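Local atomic coordinates of putative alpha-ketoglutarate-dependent taurine dioxygenase (Burkholderia xenovorans, PDB entry 5HSX), a protein that probably catalyses 2-oxoglutarate-dependent oxidation at an iron(II) centre, as a member of the TauD/TfdA family of dioxygenases. Residues A53-R58 with D267-A272; E97-S102 with R290-G295; V130-A135 with D296-P301; F169-R174 with P205-H210. All coordinates share one frame; numbering follows the deposited sequence.

Contact 1: residues A53-R58 with D267-A272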
loop_
_atom_site.group_PDB
_atom_site.type_symbol
_atom_site.label_atom_id
_atom_site.label_comp_id
_atom_site.label_asym_id
_atom_site.label_seq_id
_atom_site.Cartn_x
_atom_site.Cartn_y
_atom_site.Cartn_z
ATOM N N ALA B 53 0.601 -21.393 9.580
ATOM C CA ALA B 53 0.246 -19.979 9.520
ATOM C C ALA B 53 0.845 -19.322 8.286
ATOM O O ALA B 53 0.203 -18.479 7.650
ATOM C CB ALA B 53 0.719 -19.272 10.790
ATOM N N LEU B 54 2.067 -19.710 7.925
ATOM C CA LEU B 54 2.704 -19.176 6.725
ATOM C C LEU B 54 1.950 -19.593 5.469
ATOM O O LEU B 54 1.682 -18.769 4.590
ATOM C CB LEU B 54 4.161 -19.633 6.662
ATOM C CG LEU B 54 4.947 -19.335 5.385
ATOM C CD1 LEU B 54 5.178 -17.825 5.208
ATOM C CD2 LEU B 54 6.269 -20.110 5.404
ATOM N N LEU B 55 1.602 -20.877 5.355
ATOM C CA LEU B 55 0.852 -21.310 4.181
ATOM C C LEU B 55 -0.492 -20.600 4.093
ATOM O O LEU B 55 -0.952 -20.268 2.993
ATOM C CB LEU B 55 0.654 -22.829 4.204
ATOM C CG LEU B 55 1.925 -23.674 4.097
ATOM C CD1 LEU B 55 1.558 -25.133 3.909
ATOM C CD2 LEU B 55 2.827 -23.187 2.971
ATOM N N LYS B 56 -1.112 -20.319 5.238
ATOM C CA LYS B 56 -2.452 -19.741 5.238
ATOM C C LYS B 56 -2.435 -18.237 4.980
ATOM O O LYS B 56 -3.291 -17.717 4.250
ATOM C CB LYS B 56 -3.131 -20.028 6.574
ATOM C CG LYS B 56 -4.523 -19.430 6.708
ATOM C CD LYS B 56 -5.094 -19.786 8.074
ATOM C CE LYS B 56 -6.493 -19.250 8.276
ATOM N NZ LYS B 56 -6.969 -19.645 9.626
ATOM N N TRP B 57 -1.485 -17.523 5.571
ATOM C CA TRP B 57 -1.467 -16.064 5.503
ATOM C C TRP B 57 -0.411 -15.515 4.549
ATOM O O TRP B 57 -0.330 -14.289 4.380
ATOM C CB TRP B 57 -1.287 -15.486 6.918
ATOM C CG TRP B 57 -2.550 -15.693 7.726
ATOM C CD1 TRP B 57 -2.758 -16.600 8.733
ATOM C CD2 TRP B 57 -3.798 -15.013 7.534
ATOM N NE1 TRP B 57 -4.055 -16.499 9.194
ATOM C CE2 TRP B 57 -4.713 -15.540 8.471
ATOM C CE3 TRP B 57 -4.224 -13.992 6.674
ATOM C CZ2 TRP B 57 -6.036 -15.090 8.565
ATOM C CZ3 TRP B 57 -5.535 -13.541 6.766
ATOM C CH2 TRP B 57 -6.426 -14.092 7.708
ATOM N N ARG B 58 0.390 -16.390 3.924
ATOM C CA ARG B 58 1.334 -16.063 2.849
ATOM C C ARG B 58 2.612 -15.391 3.340
ATOM O O ARG B 58 3.692 -15.651 2.796
ATOM C CB ARG B 58 0.708 -15.168 1.780
ATOM C CG ARG B 58 -0.681 -15.558 1.305
ATOM C CD ARG B 58 -0.777 -17.018 0.918
ATOM N NE ARG B 58 -2.165 -17.334 0.591
ATOM C CZ ARG B 58 -2.574 -18.488 0.077
ATOM N NH1 ARG B 58 -1.704 -19.449 -0.192
ATOM N NH2 ARG B 58 -3.863 -18.670 -0.174
ATOM N N ASP B 267 6.119 -16.775 1.791
ATOM C CA ASP B 267 6.022 -17.913 0.878
ATOM C C ASP B 267 6.081 -17.360 -0.544
ATOM O O ASP B 267 5.097 -16.819 -1.052
ATOM C CB ASP B 267 4.727 -18.687 1.130
ATOM C CG ASP B 267 4.611 -19.943 0.272
ATOM O OD1 ASP B 267 5.401 -20.101 -0.684
ATOM O OD2 ASP B 267 3.710 -20.763 0.545
ATOM N N ASN B 268 7.244 -17.507 -1.188
ATOM C CA ASN B 268 7.450 -17.030 -2.554
ATOM C C ASN B 268 6.623 -17.774 -3.589
ATOM O O ASN B 268 6.553 -17.330 -4.738
ATOM C CB ASN B 268 8.914 -17.169 -2.947
ATOM C CG ASN B 268 9.781 -16.128 -2.326
ATOM O OD1 ASN B 268 9.523 -14.926 -2.459
ATOM N ND2 ASN B 268 10.834 -16.572 -1.643
ATOM N N ARG B 269 6.036 -18.909 -3.246
ATOM C CA ARG B 269 5.195 -19.578 -4.218
ATOM C C ARG B 269 3.822 -18.938 -4.337
ATOM O O ARG B 269 3.090 -19.256 -5.282
ATOM C CB ARG B 269 5.071 -21.056 -3.845
ATOM C CG ARG B 269 6.443 -21.691 -3.649
ATOM C CD ARG B 269 6.357 -22.998 -2.915
ATOM N NE ARG B 269 5.841 -22.812 -1.567
ATOM C CZ ARG B 269 5.783 -23.780 -0.654
ATOM N NH1 ARG B 269 6.233 -25.000 -0.937
ATOM N NH2 ARG B 269 5.281 -23.524 0.545
ATOM N N ALA B 270 3.468 -18.030 -3.418
ATOM C CA ALA B 270 2.142 -17.431 -3.383
ATOM C C ALA B 270 2.169 -15.914 -3.253
ATOM O O ALA B 270 1.108 -15.315 -3.049
ATOM C CB ALA B 270 1.319 -18.016 -2.228
ATOM N N THR B 271 3.337 -15.277 -3.356
ATOM C CA THR B 271 3.419 -13.837 -3.134
ATOM C C THR B 271 4.355 -13.200 -4.141
ATOM O O THR B 271 5.245 -13.846 -4.706
ATOM C CB THR B 271 3.932 -13.466 -1.724
ATOM O OG1 THR B 271 5.261 -13.992 -1.533
ATOM C CG2 THR B 271 2.995 -13.995 -0.634
ATOM N N ALA B 272 4.151 -11.904 -4.338
ATOM C CA ALA B 272 5.206 -11.007 -4.779
ATOM C C ALA B 272 5.342 -9.919 -3.727
ATOM O O ALA B 272 4.460 -9.739 -2.881
ATOM C CB ALA B 272 4.917 -10.387 -6.157
HETATM O O HOH W 1 1.127 -19.666 0.985
#

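Contact 2: residues E97-S102 with R290-G295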
loop_
_atom_site.group_PDB
_atom_site.type_symbol
_atom_site.label_atom_id
_atom_site.label_comp_id
_atom_site.label_asym_id
_atom_site.label_seq_id
_atom_site.Cartn_x
_atom_site.Cartn_y
_atom_site.Cartn_z
ATOM N N GLU B 97 25.031 -18.523 4.011
ATOM C CA GLU B 97 23.574 -18.569 3.952
ATOM C C GLU B 97 22.927 -17.212 4.136
ATOM O O GLU B 97 21.724 -17.083 3.893
ATOM C CB GLU B 97 23.011 -19.500 5.032
ATOM C CG GLU B 97 23.709 -20.837 5.155
ATOM C CD GLU B 97 24.895 -20.793 6.099
ATOM O OE1 GLU B 97 25.366 -21.882 6.480
ATOM O OE2 GLU B 97 25.359 -19.679 6.456
ATOM N N VAL B 98 23.672 -16.207 4.585
ATOM C CA VAL B 98 23.092 -14.942 5.019
ATOM C C VAL B 98 23.464 -13.855 4.022
ATOM O O VAL B 98 24.643 -13.678 3.695
ATOM C CB VAL B 98 23.558 -14.580 6.437
ATOM C CG1 VAL B 98 22.914 -13.276 6.886
ATOM C CG2 VAL B 98 23.217 -15.712 7.392
ATOM N N TYR B 99 22.458 -13.122 3.553
ATOM C CA TYR B 99 22.638 -12.043 2.592
ATOM C C TYR B 99 22.405 -10.712 3.286
ATOM O O TYR B 99 21.383 -10.528 3.957
ATOM C CB TYR B 99 21.677 -12.193 1.413
ATOM C CG TYR B 99 21.757 -13.554 0.769
ATOM C CD1 TYR B 99 20.911 -14.582 1.170
ATOM C CD2 TYR B 99 22.686 -13.817 -0.228
ATOM C CE1 TYR B 99 20.985 -15.836 0.591
ATOM C CE2 TYR B 99 22.768 -15.069 -0.815
ATOM C CZ TYR B 99 21.916 -16.074 -0.398
ATOM O OH TYR B 99 21.984 -17.322 -0.973
ATOM N N SER B 100 23.343 -9.788 3.108
ATOM C CA SER B 100 23.262 -8.467 3.720
ATOM C C SER B 100 22.448 -7.538 2.827
ATOM O O SER B 100 22.662 -7.493 1.612
ATOM C CB SER B 100 24.668 -7.908 3.947
ATOM O OG SER B 100 24.629 -6.598 4.487
ATOM N N ILE B 101 21.504 -6.815 3.429
ATOM C CA ILE B 101 20.698 -5.812 2.738
ATOM C C ILE B 101 20.931 -4.481 3.442
ATOM O O ILE B 101 20.561 -4.315 4.613
ATOM C CB ILE B 101 19.205 -6.170 2.720
ATOM C CG1 ILE B 101 18.923 -7.289 1.718
ATOM C CG2 ILE B 101 18.362 -4.947 2.377
ATOM C CD1 ILE B 101 18.805 -8.638 2.342
ATOM N N SER B 102 21.557 -3.539 2.746
ATOM C CA SER B 102 21.779 -2.215 3.315
ATOM C C SER B 102 21.688 -1.122 2.255
ATOM O O SER B 102 21.571 0.060 2.581
ATOM C CB SER B 102 23.138 -2.158 4.019
ATOM O OG SER B 102 24.177 -2.590 3.161
ATOM N N ARG B 290 19.022 -11.560 5.267
ATOM C CA ARG B 290 18.050 -12.460 4.672
ATOM C C ARG B 290 18.659 -13.844 4.512
ATOM O O ARG B 290 19.838 -13.987 4.174
ATOM C CB ARG B 290 17.555 -11.953 3.300
ATOM C CG ARG B 290 16.647 -12.955 2.589
ATOM C CD ARG B 290 15.982 -12.447 1.314
ATOM N NE ARG B 290 16.833 -11.616 0.473
ATOM C CZ ARG B 290 17.769 -12.066 -0.359
ATOM N NH1 ARG B 290 18.016 -13.361 -0.465
ATOM N NH2 ARG B 290 18.471 -11.211 -1.087
ATOM N N THR B 291 17.854 -14.857 4.785
ATOM C CA THR B 291 18.135 -16.219 4.361
ATOM C C THR B 291 17.019 -16.636 3.416
ATOM O O THR B 291 15.917 -16.078 3.457
ATOM C CB THR B 291 18.199 -17.178 5.550
ATOM O OG1 THR B 291 16.953 -17.126 6.258
ATOM C CG2 THR B 291 19.338 -16.796 6.499
ATOM N N THR B 292 17.297 -17.595 2.533
ATOM C CA THR B 292 16.223 -18.102 1.692
ATOM C C THR B 292 16.327 -19.618 1.611
ATOM O O THR B 292 17.395 -20.207 1.813
ATOM C CB THR B 292 16.188 -17.468 0.273
ATOM O OG1 THR B 292 17.103 -18.118 -0.600
ATOM C CG2 THR B 292 16.531 -15.976 0.306
ATOM N N LEU B 293 15.188 -20.240 1.353
ATOM C CA LEU B 293 15.050 -21.687 1.379
ATOM C C LEU B 293 14.905 -22.215 -0.041
ATOM O O LEU B 293 14.121 -21.675 -0.829
ATOM C CB LEU B 293 13.849 -22.091 2.234
ATOM C CG LEU B 293 13.862 -21.570 3.677
ATOM C CD1 LEU B 293 12.631 -22.059 4.436
ATOM C CD2 LEU B 293 15.136 -21.990 4.401
ATOM N N VAL B 294 15.649 -23.284 -0.345
ATOM C CA VAL B 294 15.674 -23.871 -1.685
ATOM C C VAL B 294 14.294 -24.395 -2.059
ATOM O O VAL B 294 13.661 -25.124 -1.289
ATOM C CB VAL B 294 16.730 -24.992 -1.735
ATOM C CG1 VAL B 294 16.729 -25.706 -3.092
ATOM C CG2 VAL B 294 18.123 -24.433 -1.404
ATOM N N GLY B 295 13.824 -24.033 -3.256
ATOM C CA GLY B 295 12.527 -24.444 -3.741
ATOM C C GLY B 295 12.642 -25.471 -4.860
ATOM O O GLY B 295 13.724 -25.780 -5.357
HETATM O O HOH W 2 20.030 -18.602 2.623
#

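Contact 3: residues V130-A135 with D296-P301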
loop_
_atom_site.group_PDB
_atom_site.type_symbol
_atom_site.label_atom_id
_atom_site.label_comp_id
_atom_site.label_asym_id
_atom_site.label_seq_id
_atom_site.Cartn_x
_atom_site.Cartn_y
_atom_site.Cartn_z
ATOM N N VAL B 130 15.114 -21.663 -12.722
ATOM C CA VAL B 130 14.150 -22.743 -12.937
ATOM C C VAL B 130 13.577 -23.239 -11.612
ATOM O O VAL B 130 12.441 -23.727 -11.568
ATOM C CB VAL B 130 14.786 -23.898 -13.740
ATOM C CG1 VAL B 130 15.806 -24.640 -12.901
ATOM C CG2 VAL B 130 13.699 -24.847 -14.252
ATOM N N ASN B 131 14.331 -23.113 -10.515
ATOM C CA ASN B 131 13.874 -23.499 -9.177
ATOM C C ASN B 131 13.986 -22.296 -8.240
ATOM O O ASN B 131 14.935 -22.197 -7.446
ATOM C CB ASN B 131 14.673 -24.690 -8.653
ATOM C CG ASN B 131 16.168 -24.428 -8.641
ATOM O OD1 ASN B 131 16.698 -23.730 -9.510
ATOM N ND2 ASN B 131 16.846 -24.950 -7.634
ATOM N N PRO B 132 13.030 -21.370 -8.288
ATOM C CA PRO B 132 13.091 -20.212 -7.394
ATOM C C PRO B 132 12.972 -20.641 -5.947
ATOM O O PRO B 132 12.338 -21.668 -5.634
ATOM C CB PRO B 132 11.886 -19.362 -7.833
ATOM C CG PRO B 132 11.590 -19.826 -9.251
ATOM C CD PRO B 132 11.876 -21.302 -9.208
ATOM N N PRO B 133 13.565 -19.887 -5.018
ATOM C CA PRO B 133 13.454 -20.252 -3.598
ATOM C C PRO B 133 12.000 -20.203 -3.152
ATOM O O PRO B 133 11.239 -19.323 -3.557
ATOM C CB PRO B 133 14.298 -19.185 -2.884
ATOM C CG PRO B 133 14.319 -18.025 -3.837
ATOM C CD PRO B 133 14.356 -18.655 -5.207
ATOM N N TRP B 134 11.601 -21.173 -2.330
ATOM C CA TRP B 134 10.196 -21.194 -1.947
ATOM C C TRP B 134 9.868 -20.192 -0.846
ATOM O O TRP B 134 8.701 -19.812 -0.711
ATOM C CB TRP B 134 9.773 -22.611 -1.542
ATOM C CG TRP B 134 10.145 -23.070 -0.161
ATOM C CD1 TRP B 134 11.247 -23.808 0.203
ATOM C CD2 TRP B 134 9.374 -22.887 1.032
ATOM N NE1 TRP B 134 11.210 -24.078 1.555
ATOM C CE2 TRP B 134 10.074 -23.520 2.086
ATOM C CE3 TRP B 134 8.154 -22.253 1.312
ATOM C CZ2 TRP B 134 9.598 -23.526 3.398
ATOM C CZ3 TRP B 134 7.687 -22.259 2.618
ATOM C CH2 TRP B 134 8.411 -22.889 3.645
ATOM N N ALA B 135 10.859 -19.741 -0.075
ATOM C CA ALA B 135 10.585 -18.823 1.021
ATOM C C ALA B 135 11.829 -18.014 1.323
ATOM O O ALA B 135 12.952 -18.419 1.005
ATOM C CB ALA B 135 10.144 -19.563 2.292
ATOM N N ASP B 296 11.487 -26.002 -5.252
ATOM C CA ASP B 296 11.397 -26.992 -6.315
ATOM C C ASP B 296 11.039 -26.315 -7.641
ATOM O O ASP B 296 10.807 -25.107 -7.711
ATOM C CB ASP B 296 10.373 -28.063 -5.944
ATOM C CG ASP B 296 10.927 -29.086 -4.966
ATOM O OD1 ASP B 296 12.087 -29.519 -5.152
ATOM O OD2 ASP B 296 10.211 -29.456 -4.013
ATOM N N VAL B 297 10.996 -27.107 -8.705
ATOM C CA VAL B 297 10.634 -26.582 -10.026
ATOM C C VAL B 297 9.124 -26.351 -10.067
ATOM O O VAL B 297 8.358 -27.265 -9.717
ATOM C CB VAL B 297 11.076 -27.557 -11.119
ATOM C CG1 VAL B 297 10.619 -27.084 -12.498
ATOM C CG2 VAL B 297 12.593 -27.741 -11.086
ATOM N N PRO B 298 8.656 -25.164 -10.461
ATOM C CA PRO B 298 7.205 -24.926 -10.533
ATOM C C PRO B 298 6.520 -25.836 -11.543
ATOM O O PRO B 298 7.127 -26.325 -12.499
ATOM C CB PRO B 298 7.106 -23.458 -10.969
ATOM C CG PRO B 298 8.401 -22.842 -10.492
ATOM C CD PRO B 298 9.427 -23.929 -10.701
ATOM N N VAL B 299 5.220 -26.049 -11.323
ATOM C CA VAL B 299 4.364 -26.830 -12.205
ATOM C C VAL B 299 3.093 -26.036 -12.469
ATOM O O VAL B 299 2.543 -25.424 -11.545
ATOM C CB VAL B 299 4.015 -28.196 -11.580
ATOM C CG1 VAL B 299 3.230 -29.016 -12.553
ATOM C CG2 VAL B 299 5.276 -28.921 -11.127
ATOM N N GLY B 300 2.616 -26.057 -13.715
ATOM C CA GLY B 300 1.367 -25.408 -14.065
ATOM C C GLY B 300 0.180 -26.345 -13.939
ATOM O O GLY B 300 0.319 -27.531 -13.587
ATOM N N PRO B 301 -1.023 -25.831 -14.219
ATOM C CA PRO B 301 -2.224 -26.660 -14.066
ATOM C C PRO B 301 -2.214 -27.911 -14.923
ATOM O O PRO B 301 -2.799 -28.925 -14.516
ATOM C CB PRO B 301 -3.356 -25.708 -14.476
ATOM C CG PRO B 301 -2.832 -24.366 -14.089
ATOM C CD PRO B 301 -1.364 -24.408 -14.447
HETATM O O HOH W 3 10.110 -22.809 -6.237
#

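Contact 4: residues F169-R174 with P205-H210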
loop_
_atom_site.group_PDB
_atom_site.type_symbol
_atom_site.label_atom_id
_atom_site.label_comp_id
_atom_site.label_asym_id
_atom_site.label_seq_id
_atom_site.Cartn_x
_atom_site.Cartn_y
_atom_site.Cartn_z
ATOM N N PHE B 169 -8.005 -19.030 -19.401
ATOM C CA PHE B 169 -7.034 -18.556 -20.384
ATOM C C PHE B 169 -5.604 -18.614 -19.843
ATOM O O PHE B 169 -4.719 -19.207 -20.469
ATOM C CB PHE B 169 -7.402 -17.129 -20.808
ATOM C CG PHE B 169 -6.498 -16.547 -21.867
ATOM C CD1 PHE B 169 -6.158 -17.279 -22.996
ATOM C CD2 PHE B 169 -6.024 -15.248 -21.744
ATOM C CE1 PHE B 169 -5.337 -16.728 -23.976
ATOM C CE2 PHE B 169 -5.203 -14.694 -22.716
ATOM C CZ PHE B 169 -4.857 -15.425 -23.829
ATOM N N VAL B 170 -5.346 -17.992 -18.689
ATOM C CA VAL B 170 -3.975 -17.948 -18.191
ATOM C C VAL B 170 -3.513 -19.313 -17.689
ATOM O O VAL B 170 -2.306 -19.572 -17.659
ATOM C CB VAL B 170 -3.800 -16.863 -17.103
ATOM C CG1 VAL B 170 -4.202 -15.500 -17.667
ATOM C CG2 VAL B 170 -4.615 -17.190 -15.861
ATOM N N ASP B 171 -4.438 -20.211 -17.326
ATOM C CA ASP B 171 -4.043 -21.571 -16.939
ATOM C C ASP B 171 -3.126 -22.209 -17.977
ATOM O O ASP B 171 -2.199 -22.957 -17.630
ATOM C CB ASP B 171 -5.271 -22.471 -16.765
ATOM C CG ASP B 171 -6.013 -22.238 -15.473
ATOM O OD1 ASP B 171 -5.470 -21.588 -14.552
ATOM O OD2 ASP B 171 -7.165 -22.723 -15.389
ATOM N N GLY B 172 -3.392 -21.955 -19.257
ATOM C CA GLY B 172 -2.661 -22.571 -20.346
ATOM C C GLY B 172 -1.449 -21.812 -20.842
ATOM O O GLY B 172 -0.795 -22.274 -21.783
ATOM N N LEU B 173 -1.115 -20.673 -20.242
ATOM C CA LEU B 173 -0.054 -19.813 -20.750
ATOM C C LEU B 173 1.259 -20.038 -20.014
ATOM O O LEU B 173 1.278 -20.418 -18.840
ATOM C CB LEU B 173 -0.457 -18.341 -20.629
ATOM C CG LEU B 173 -1.700 -17.941 -21.432
ATOM C CD1 LEU B 173 -2.009 -16.461 -21.240
ATOM C CD2 LEU B 173 -1.510 -18.266 -22.908
ATOM N N ARG B 174 2.360 -19.797 -20.731
ATOM C CA ARG B 174 3.716 -19.850 -20.206
ATOM C C ARG B 174 4.384 -18.494 -20.397
ATOM O O ARG B 174 4.036 -17.742 -21.315
ATOM C CB ARG B 174 4.541 -20.919 -20.918
ATOM C CG ARG B 174 3.809 -22.239 -21.064
ATOM C CD ARG B 174 3.978 -23.075 -19.827
ATOM N NE ARG B 174 5.325 -23.637 -19.751
ATOM C CZ ARG B 174 5.756 -24.406 -18.756
ATOM N NH1 ARG B 174 4.947 -24.705 -17.746
ATOM N NH2 ARG B 174 7.001 -24.868 -18.769
ATOM N N PRO B 205 5.219 -21.547 -15.888
ATOM C CA PRO B 205 3.771 -21.397 -16.061
ATOM C C PRO B 205 3.335 -20.028 -15.574
ATOM O O PRO B 205 3.886 -19.488 -14.610
ATOM C CB PRO B 205 3.189 -22.510 -15.182
ATOM C CG PRO B 205 4.212 -22.665 -14.093
ATOM C CD PRO B 205 5.545 -22.472 -14.782
ATOM N N LEU B 206 2.344 -19.452 -16.253
ATOM C CA LEU B 206 1.768 -18.227 -15.714
ATOM C C LEU B 206 0.929 -18.507 -14.474
ATOM O O LEU B 206 0.719 -17.601 -13.666
ATOM C CB LEU B 206 0.910 -17.525 -16.775
ATOM C CG LEU B 206 1.323 -16.127 -17.207
ATOM C CD1 LEU B 206 2.750 -16.131 -17.738
ATOM C CD2 LEU B 206 0.332 -15.620 -18.260
ATOM N N VAL B 207 0.442 -19.738 -14.315
ATOM C CA VAL B 207 -0.305 -20.151 -13.137
ATOM C C VAL B 207 0.480 -21.266 -12.456
ATOM O O VAL B 207 0.679 -22.341 -13.041
ATOM C CB VAL B 207 -1.724 -20.618 -13.499
ATOM C CG1 VAL B 207 -2.460 -21.090 -12.259
ATOM C CG2 VAL B 207 -2.482 -19.494 -14.199
ATOM N N ARG B 208 0.947 -21.011 -11.234
ATOM C CA ARG B 208 1.744 -21.996 -10.509
ATOM C C ARG B 208 0.876 -22.731 -9.497
ATOM O O ARG B 208 0.257 -22.103 -8.630
ATOM C CB ARG B 208 2.930 -21.351 -9.786
ATOM C CG ARG B 208 3.736 -22.416 -9.032
ATOM C CD ARG B 208 5.007 -21.889 -8.331
ATOM N NE ARG B 208 5.714 -23.042 -7.761
ATOM C CZ ARG B 208 6.901 -22.999 -7.156
ATOM N NH1 ARG B 208 7.547 -21.846 -7.031
ATOM N NH2 ARG B 208 7.434 -24.119 -6.673
ATOM N N VAL B 209 0.867 -24.060 -9.584
ATOM C CA VAL B 209 0.113 -24.872 -8.634
ATOM C C VAL B 209 0.943 -25.082 -7.374
ATOM O O VAL B 209 2.009 -25.705 -7.415
ATOM C CB VAL B 209 -0.293 -26.212 -9.258
ATOM C CG1 VAL B 209 -1.069 -27.017 -8.244
ATOM C CG2 VAL B 209 -1.119 -25.953 -10.517
ATOM N N HIS B 210 0.431 -24.603 -6.245
ATOM C CA HIS B 210 1.196 -24.638 -5.001
ATOM C C HIS B 210 1.439 -26.082 -4.564
ATOM O O HIS B 210 0.484 -26.863 -4.444
ATOM C CB HIS B 210 0.453 -23.857 -3.914
ATOM C CG HIS B 210 1.288 -23.543 -2.714
ATOM N ND1 HIS B 210 1.715 -24.507 -1.830
ATOM C CD2 HIS B 210 1.766 -22.361 -2.246
ATOM C CE1 HIS B 210 2.429 -23.938 -0.875
ATOM N NE2 HIS B 210 2.467 -22.635 -1.097
HETATM O O HOH W 4 0.180 -21.746 -16.662
#

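Contact 1: residues A53-R58 with D267-A272
Arg58 lies along the turn that precedes strand 271-274, and its side chain can be followed outward from Thr271 past Ala270. Its CB sits 3.5 Å from Thr271 CG2. The chain then bends at chi2 (-50°), which carries it alongside the turn, and CD comes 3.9 Å from Ala270 CB. That methyl also lies obliquely against the guanidinium, near NH1. At the tip, NH1 donates to a water, while NH2 forms a salt bridge with Glu215. The backbone of Arg58, the first residue beyond helix 44-57 and one with positive phi, contributes its carbonyl: Asp267 N donates to Arg58 O over 2.9 Å, with an angle of 165° at the hydrogen.

Asp267 provides the polar counterpart. Arg269 grips its carboxylate side-on, NE lying 2.9 Å from OD1 and NH2 reaching OD2 from above the carboxylate plane. The backbone N of Arg269 also donates to OD1, closing an Asx turn, and it arrives from the opposite face to NE. Asp267 OD2 accepts from the same water at 2.8 Å, and that water donates to Leu55 O as well. His210 is a further hydrogen-bond partner of OD2. Leu55 CD2 lies 3.5 Å from Arg269 NH2, at the edge of the guanidinium. The side chains of Leu54 and Asp267 cross at about a right angle, with Leu54 CD1 4.2 Å from Asp267 CB.

So many bonds on one buried carboxylate fix its rotation and would probably favour the ionised form of Asp267, while the shared water links it to the helix end and to Arg58 without direct contact between their charged atoms.

Contact 2: residues E97-S102 with R290-G295
Tyr99 and Arg290 form an antiparallel hydrogen-bonded pair, and both backbone bonds are present. Tyr99 N donates to Arg290 O at 2.8 Å, and Arg290 N returns a bond of 2.9 Å to Tyr99 O. Beside this pair, Val98 CA approaches Arg290 O in a CA-H...O contact of 3.5 Å. The short strand segments run at 133° to each other, well short of exactly antiparallel, their axes 6.5 Å apart at closest approach.

A water adds a polar link, donating to Glu97 O at 2.6 Å and accepting from Thr292 N.

The flat groups of Tyr99 and Arg290 share one face of the sheet. A bend at chi3 (40°) brings the guanidinium to within 20° of parallel with the ring, Tyr99 CB lying over one face of it and Arg290 NH1 3.5 Å from Tyr99 CD1. NH1 itself donates to Val320 O in helix 313-322.

Apolar contacts flank the pair: Ile101 CD1 lies 3.7 Å from Arg290 CB, and Val98 CG2 meets Thr291 CG2 at 4.1 Å.

In TauD, arginines after the second metal histidine bind the acidic groups of cosubstrate and substrate; Arg290 may be such a residue. The arrangement itself is the pairing of edge strand 99-101 with strand 287-293 in the larger sheet of a cupin-type fold.

Contact 3: residues V130-A135 with D296-P301
Val130 meets Val297 and Pro298 with both its side chain and its carbonyl. With chi1 at 71°, CG1 sits between the backbone N and the carbonyl carbon, which leaves CG2 anti to the N; this branch crosses the side chain of Val297 obliquely, Val130 CG2 lying 4.2 Å from Val297 CG1. The carbonyl points into the other loop: Val130 O is 3.1 Å from Pro298 CD and 3.7 Å from Val297 CA. This oxygen is buried by the contact and has no hydrogen-bonding partner anywhere in the model, so carbon-bound hydrogens of Val297 and Pro298 are what it faces.

The closest CA pair follows, Asn131 and Val297, 4.6 Å apart. The amide end of Asn131 turns away from the second loop, and its CA and CB both lie beside Asp296 O, CA at 3.8 Å.

Pro132 continues with its ring. Its CD corner meets the CD corner of Pro298 at 3.9 Å, an apolar contact between two residues that carry no backbone N-H. Its carbonyl is polar and uses a water instead, which donates to Pro132 O at 2.6 Å and to Asp296 O at 2.8 Å, so that one solvent molecule ties the two loops together.

Beyond Pro132 the chain enters the sheet: Trp134 N bonds to Leu293 O, and Leu293 N to Ala135 O, while Trp134 packs on Arg51 and Leu54 of helix 44-57. One loop leads into strand 135-140 and the other runs from strand 287-293 to strand 307-310; both rest against strand 200-209, where His204 touches Pro132 and Pro298.

Contact 4: residues F169-R174 with P205-H210
Arg174 and Pro205 form a non-hydrogen-bonded antiparallel pair with CA atoms 4.4 Å apart, and next to it Leu206 N donates to Leu173 O over 3.0 Å at 173°. A water extends this link, lying within hydrogen-bonding distance of Leu173 O and Asp171 O and accepting from Val207 N.

The side chain of Leu206 is directed at the residues around the end of helix 164-171, chiefly Leu173. Its CD2 branch lies 3.7 Å from Leu173 CB, and CD1 passes close to the carbonyl carbon of Arg174. Val207 follows, its CG2 branch 3.6 Å from Val170 CG2, the two side chains crossing at about a right angle. The same methyl also lies 3.5 Å from Val170 O.

Asp171 reaches back from a CB that starts out away from the strand, and OD1 ends 3.7 Å from Val207 CG2. That oxygen is hydrogen-bonded to Tyr159, while OD2 makes a salt bridge with Arg216. Arg174 likewise starts away from the strand; bends at chi2 (-85°) and chi3 (-74°) fold it back, laying one face of its guanidinium over Pro205 with Arg174 NH1 3.7 Å from Pro205 N. NE pairs with Glu203, and NH1 and NH2 donate to the carbonyls of Thr304 and Gln305.

The charged ends therefore find their polar partners outside the two segments and meet Pro205 and Val207 through van der Waals contact, while a valine and leucine core, one direct backbone bond and a shared water join the helix end to the strand.

In the fold
The first segments of contacts 1, 2 and 3 precede all their second segments along the chain, so these three interleave, whereas contact 4 is nested within the loops they close. Contact 3 touches contact 1 (centres about 13 Å apart), contact 4 (about 12 Å) and, through backbone bonds between strands 287-293 and 135-140, contact 2. Contacts 1 and 4 touch where Asp267 meets His210. Contacts 2 and 4 are farthest separated, about 27 Å between centres, on opposite sides of the chain's centre. Contact 2 is a pairing within the larger sheet; contact 4 ties helix 164-171 to strand 200-209. The chain also holds a sodium-occupied site of His123, Asp125, His273 and Asn323, about 6 Å from the Arg290 side chain.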